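Local coordinates for protein metallo-beta-lactamase 1 (Acinetobacter baumannii, PDB 5MMD) that probably hydrolyses beta-lactam antibiotics to substituted beta-amino acids with the help of active-site zinc ions, so conferring antibiotic resistance, at residues L8-E11 with V17-H20; D82-I87 with E105-E110. All blocks are in the same frame, centred on the assembly; numbering follows the deposited sequence.

Interaction 1: L8-E11 with V17-H20; sequences LEVE and VFLH
E11 and L19 face each other as an antiparallel hydrogen-bonded pair, their CA atoms 5.2 Å apart. E11 N donates to L19 O at 2.9 Å, and L19 N returns a bond to E11 O at 2.7 Å, with an N-H...O angle of 149°. The next pair, V10 with H20, is non-hydrogen-bonded, and there CA-H...O contacts take over: H20 CA lies 3.2 Å from E9 O, and V10 CA meets L19 O.

The E11 side chain can be followed outward. CB sits 4.0 Å from L19 O, beside the backbone bonds. CG is anti to the backbone N (chi1 161°) and the chain runs on extended, alongside L19 and pointing the same way. At the end OE2 reaches L19 CD2 at 3.7 Å, a van der Waals contact of a carboxylate oxygen with a methyl; E11 is exposed, whereas L19 is buried.

On the other face of the sheet V10 CG1 rests on F18 CB at 4.0 Å, the two side chains meeting aslant, while L8 CD1 lies 4.2 Å from H20 CB. This face is covered by helix 54-66: W63 packs edge-to-face on the F18 ring and L60 touches both L8 and H20. E9 OE1 hydrogen-bonds to Y23 OH, further along strand 17-26. Strands 9-14 and 17-26 thus form an antiparallel beta hairpin at the edge of the seven-stranded sheet, one half of the alpha-beta/beta-alpha sandwich of the metallo-beta-lactamase fold.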
loop_
_atom_site.group_PDB
_atom_site.type_symbol
_atom_site.label_atom_id
_atom_site.label_comp_id
_atom_site.label_asym_id
_atom_site.label_seq_id
_atom_site.Cartn_x
_atom_site.Cartn_y
_atom_site.Cartn_z
ATOM N N LEU A 8 -4.306 16.175 -2.646
ATOM C CA LEU A 8 -4.671 15.045 -1.829
ATOM C C LEU A 8 -6.184 14.953 -1.656
ATOM O O LEU A 8 -6.828 15.945 -1.389
ATOM C CB LEU A 8 -4.015 15.158 -0.448
ATOM C CG LEU A 8 -4.270 14.038 0.570
ATOM C CD1 LEU A 8 -3.461 12.817 0.191
ATOM C CD2 LEU A 8 -3.913 14.502 1.989
ATOM N N GLU A 9 -6.720 13.748 -1.774
ATOM C CA GLU A 9 -8.122 13.478 -1.461
ATOM C C GLU A 9 -8.179 12.520 -0.269
ATOM O O GLU A 9 -7.359 11.611 -0.170
ATOM C CB GLU A 9 -8.847 12.859 -2.652
ATOM C CG GLU A 9 -8.935 13.742 -3.818
ATOM C CD GLU A 9 -9.339 12.999 -5.103
ATOM O OE1 GLU A 9 -9.017 13.526 -6.187
ATOM O OE2 GLU A 9 -9.951 11.895 -5.016
ATOM N N VAL A 10 -9.147 12.741 0.625
ATOM C CA VAL A 10 -9.400 11.819 1.716
ATOM C C VAL A 10 -10.881 11.488 1.793
ATOM O O VAL A 10 -11.738 12.386 1.863
ATOM C CB VAL A 10 -8.925 12.383 3.070
ATOM C CG1 VAL A 10 -9.250 11.394 4.210
ATOM C CG2 VAL A 10 -7.455 12.655 3.042
ATOM N N GLU A 11 -11.170 10.193 1.784
ATOM C CA GLU A 11 -12.525 9.667 1.688
ATOM C C GLU A 11 -12.780 8.551 2.703
ATOM O O GLU A 11 -11.993 7.613 2.791
ATOM C CB GLU A 11 -12.735 9.150 0.267
ATOM C CG GLU A 11 -13.858 8.190 0.036
ATOM C CD GLU A 11 -13.902 7.744 -1.440
ATOM O OE1 GLU A 11 -14.951 7.200 -1.854
ATOM O OE2 GLU A 11 -12.865 7.939 -2.160
ATOM N N VAL A 17 -11.824 4.135 8.806
ATOM C CA VAL A 17 -10.923 3.748 7.751
ATOM C C VAL A 17 -11.127 4.709 6.611
ATOM O O VAL A 17 -12.236 4.833 6.098
ATOM C CB VAL A 17 -11.153 2.323 7.281
ATOM C CG1 VAL A 17 -10.147 1.985 6.208
ATOM C CG2 VAL A 17 -11.077 1.370 8.436
ATOM N N PHE A 18 -10.048 5.389 6.253
ATOM C CA PHE A 18 -10.066 6.440 5.237
ATOM C C PHE A 18 -9.143 6.129 4.079
ATOM O O PHE A 18 -7.989 5.779 4.302
ATOM C CB PHE A 18 -9.649 7.764 5.859
ATOM C CG PHE A 18 -10.526 8.177 6.998
ATOM C CD1 PHE A 18 -10.199 7.795 8.300
ATOM C CD2 PHE A 18 -11.690 8.899 6.769
ATOM C CE1 PHE A 18 -11.018 8.165 9.375
ATOM C CE2 PHE A 18 -12.525 9.291 7.849
ATOM C CZ PHE A 18 -12.189 8.915 9.146
ATOM N N LEU A 19 -9.642 6.243 2.850
ATOM C CA LEU A 19 -8.799 6.108 1.662
ATOM C C LEU A 19 -8.198 7.463 1.316
ATOM O O LEU A 19 -8.925 8.459 1.190
ATOM C CB LEU A 19 -9.617 5.580 0.501
ATOM C CG LEU A 19 -9.004 5.536 -0.896
ATOM C CD1 LEU A 19 -8.192 4.318 -1.070
ATOM C CD2 LEU A 19 -10.099 5.555 -1.928
ATOM N N HIS A 20 -6.879 7.524 1.146
ATOM C CA HIS A 20 -6.269 8.765 0.700
ATOM C C HIS A 20 -5.737 8.553 -0.737
ATOM O O HIS A 20 -5.266 7.466 -1.102
ATOM C CB HIS A 20 -5.194 9.252 1.682
ATOM C CG HIS A 20 -3.982 8.368 1.805
ATOM N ND1 HIS A 20 -2.898 8.462 0.950
ATOM C CD2 HIS A 20 -3.645 7.441 2.734
ATOM C CE1 HIS A 20 -1.988 7.573 1.293
ATOM N NE2 HIS A 20 -2.397 6.969 2.408
#

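Interaction 2: D82-I87 with E105-E110; sequences DKTAGI and EILKRE. With ZN (zinc ion), chain C.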
loop_
_atom_site.group_PDB
_atom_site.type_symbol
_atom_site.label_atom_id
_atom_site.label_comp_id
_atom_site.label_asym_id
_atom_site.label_seq_id
_atom_site.Cartn_x
_atom_site.Cartn_y
_atom_site.Cartn_z
ATOM N N ASP A 82 5.495 6.087 -5.182
ATOM C CA ASP A 82 4.085 6.378 -4.925
ATOM C C ASP A 82 3.677 5.976 -3.489
ATOM O O ASP A 82 2.678 6.463 -3.011
ATOM C CB ASP A 82 3.126 5.737 -5.975
ATOM C CG ASP A 82 3.302 4.240 -6.169
ATOM O OD1 ASP A 82 4.455 3.767 -6.046
ATOM O OD2 ASP A 82 2.292 3.549 -6.546
ATOM N N LYS A 83 4.456 5.155 -2.805
ATOM C CA LYS A 83 4.093 4.680 -1.445
ATOM C C LYS A 83 5.091 5.093 -0.353
ATOM O O LYS A 83 4.824 4.915 0.856
ATOM C CB LYS A 83 3.970 3.158 -1.458
ATOM C CG LYS A 83 3.055 2.561 -2.492
ATOM C CD LYS A 83 1.639 3.174 -2.515
ATOM C CE LYS A 83 0.781 2.479 -3.580
ATOM N NZ LYS A 83 -0.477 3.185 -3.765
ATOM N N THR A 84 6.229 5.654 -0.778
ATOM C CA THR A 84 7.326 6.032 0.099
ATOM C C THR A 84 7.722 7.497 -0.005
ATOM O O THR A 84 8.664 7.907 0.651
ATOM C CB THR A 84 8.612 5.239 -0.202
ATOM O OG1 THR A 84 9.026 5.505 -1.558
ATOM C CG2 THR A 84 8.397 3.723 0.030
ATOM N N ALA A 85 7.052 8.295 -0.833
ATOM C CA ALA A 85 7.555 9.653 -1.066
ATOM C C ALA A 85 7.638 10.444 0.219
ATOM O O ALA A 85 8.471 11.339 0.342
ATOM C CB ALA A 85 6.693 10.435 -2.106
ATOM N N GLY A 86 6.758 10.155 1.166
ATOM C CA GLY A 86 6.693 10.959 2.360
ATOM C C GLY A 86 7.541 10.476 3.517
ATOM O O GLY A 86 7.541 11.114 4.576
ATOM N N ILE A 87 8.248 9.366 3.338
ATOM C CA ILE A 87 9.048 8.815 4.433
ATOM C C ILE A 87 10.059 9.808 5.006
ATOM O O ILE A 87 10.153 9.933 6.227
ATOM C CB ILE A 87 9.783 7.559 4.036
ATOM C CG1 ILE A 87 8.763 6.438 3.876
ATOM C CG2 ILE A 87 10.842 7.227 5.143
ATOM C CD1 ILE A 87 9.283 5.140 3.464
ATOM N N GLU A 105 16.229 -2.251 2.089
ATOM C CA GLU A 105 17.488 -2.517 1.401
ATOM C C GLU A 105 17.440 -1.962 -0.010
ATOM O O GLU A 105 18.450 -1.448 -0.508
ATOM C CB GLU A 105 17.790 -4.001 1.372
ATOM C CG GLU A 105 18.320 -4.534 2.691
ATOM C CD GLU A 105 19.700 -3.959 3.100
ATOM O OE1 GLU A 105 20.588 -3.730 2.235
ATOM O OE2 GLU A 105 19.905 -3.735 4.321
ATOM N N ILE A 106 16.256 -2.043 -0.629
ATOM C CA ILE A 106 16.045 -1.505 -1.964
ATOM C C ILE A 106 16.180 0.008 -1.928
ATOM O O ILE A 106 16.952 0.583 -2.705
ATOM C CB ILE A 106 14.682 -1.938 -2.522
ATOM C CG1 ILE A 106 14.692 -3.458 -2.734
ATOM C CG2 ILE A 106 14.368 -1.197 -3.830
ATOM C CD1 ILE A 106 13.318 -4.058 -2.983
ATOM N N LEU A 107 15.471 0.653 -1.006
ATOM C CA LEU A 107 15.611 2.086 -0.797
ATOM C C LEU A 107 17.088 2.454 -0.599
ATOM O O LEU A 107 17.579 3.409 -1.195
ATOM C CB LEU A 107 14.776 2.541 0.414
ATOM C CG LEU A 107 13.247 2.415 0.229
ATOM C CD1 LEU A 107 12.503 2.783 1.509
ATOM C CD2 LEU A 107 12.790 3.319 -0.882
ATOM N N LYS A 108 17.814 1.707 0.225
ATOM C CA LYS A 108 19.206 2.073 0.467
ATOM C C LYS A 108 20.056 1.956 -0.788
ATOM O O LYS A 108 20.868 2.831 -1.067
ATOM C CB LYS A 108 19.832 1.220 1.566
ATOM C CG LYS A 108 21.205 1.744 1.990
ATOM C CD LYS A 108 22.207 0.648 2.232
ATOM C CE LYS A 108 21.799 -0.225 3.361
ATOM N NZ LYS A 108 23.010 -0.900 3.999
ATOM N N ARG A 109 19.897 0.851 -1.488
ATOM C CA ARG A 109 20.660 0.588 -2.693
ATOM C C ARG A 109 20.408 1.689 -3.737
ATOM O O ARG A 109 21.308 2.036 -4.511
ATOM C CB ARG A 109 20.289 -0.806 -3.198
ATOM C CD ARG A 109 20.401 -2.695 -4.772
ATOM N NE ARG A 109 19.136 -2.712 -5.506
ATOM C CZ ARG A 109 18.130 -3.561 -5.301
ATOM N NH1 ARG A 109 18.193 -4.507 -4.359
ATOM N NH2 ARG A 109 17.045 -3.451 -6.049
ATOM N N GLU A 110 19.197 2.253 -3.743
ATOM C CA GLU A 110 18.826 3.313 -4.686
ATOM C C GLU A 110 19.132 4.736 -4.186
ATOM O O GLU A 110 18.740 5.705 -4.835
ATOM C CB GLU A 110 17.324 3.187 -5.041
ATOM C CG GLU A 110 17.019 1.896 -5.779
ATOM C CD GLU A 110 15.545 1.666 -6.047
ATOM O OE1 GLU A 110 15.238 0.840 -6.937
ATOM O OE2 GLU A 110 14.670 2.286 -5.394
HETATM ZN ZN ZN C . 2.058 1.737 -7.353
HETATM O O HOH W 1 4.011 1.399 -7.939
#
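L107 bridges to T84 and I87 with its two methyl branches, and the contact across D82-I87 and E105-E110 rests on these three buried residues. The packing is light. Its apolar part is CD1 of L107 against CD1 of I87, methyl to methyl at 4.4 Å; CD2 of L107 makes a loose contact, also 4.4 Å, with the hydroxyl oxygen OG1 of T84. A buried surface of 82 Å² and a CA-CA separation of 9.2 Å between T84 and L107 agree with side chains touching at their ends and backbones well apart. The L107 side chain leaves its backbone toward 82-87, and chi1 of -66° with chi2 of 176° sets CD1 near I87 and CD2 near T84.

No hydrogen bond crosses between the segments; each is held internally. I87 N binds T84 O at 3.1 Å and closes a type I beta turn, while R109 N binds E105 O at 2.9 Å within the helix. The hydroxyl of T84, although near a methyl of L107, is hydrogen-bonded to S79 O and, weakly, to H80 O.

Metal binding occupies the far end of 82-87. D82 OD2 coordinates a zinc ion at 2.0 Å, and a zinc-bound water donates to the other oxygen, OD1, at 3.1 Å, so the two carboxylate oxygens have separate tasks. C159 and H201 complete the protein ligands of this zinc. K83 NZ makes a long salt bridge to D82 OD2, at 3.9 Å, and hydrogen bonds to S34 OG, N35 O and G200 O.

Within the fold, L107 projects from helix 101-109, which directly follows strand 97-100, onto the turn that joins the short helix 81-84 to helix 87-92.

Interactions 1 and 2 have centres 22 Å apart and do not touch, their nearest atoms being about 6 Å from each other. The active site relates them. The side chain of H20 in interaction 1 is about 9 Å from that of D82 and about 11 Å from a zinc ion, and the side chain of L19 is about 10 Å from that of H201. In interaction 2 the T84 side chain lies about 6 Å from that of H80 and 7 Å from that of H78, which with H140 bind a separate active-site zinc. N35, on which L19 packs, is also a neighbour of K83. Interaction 1 thus lies back from the zinc site, whereas segment 82-87 includes a zinc ligand, D82, though not among the touching residues.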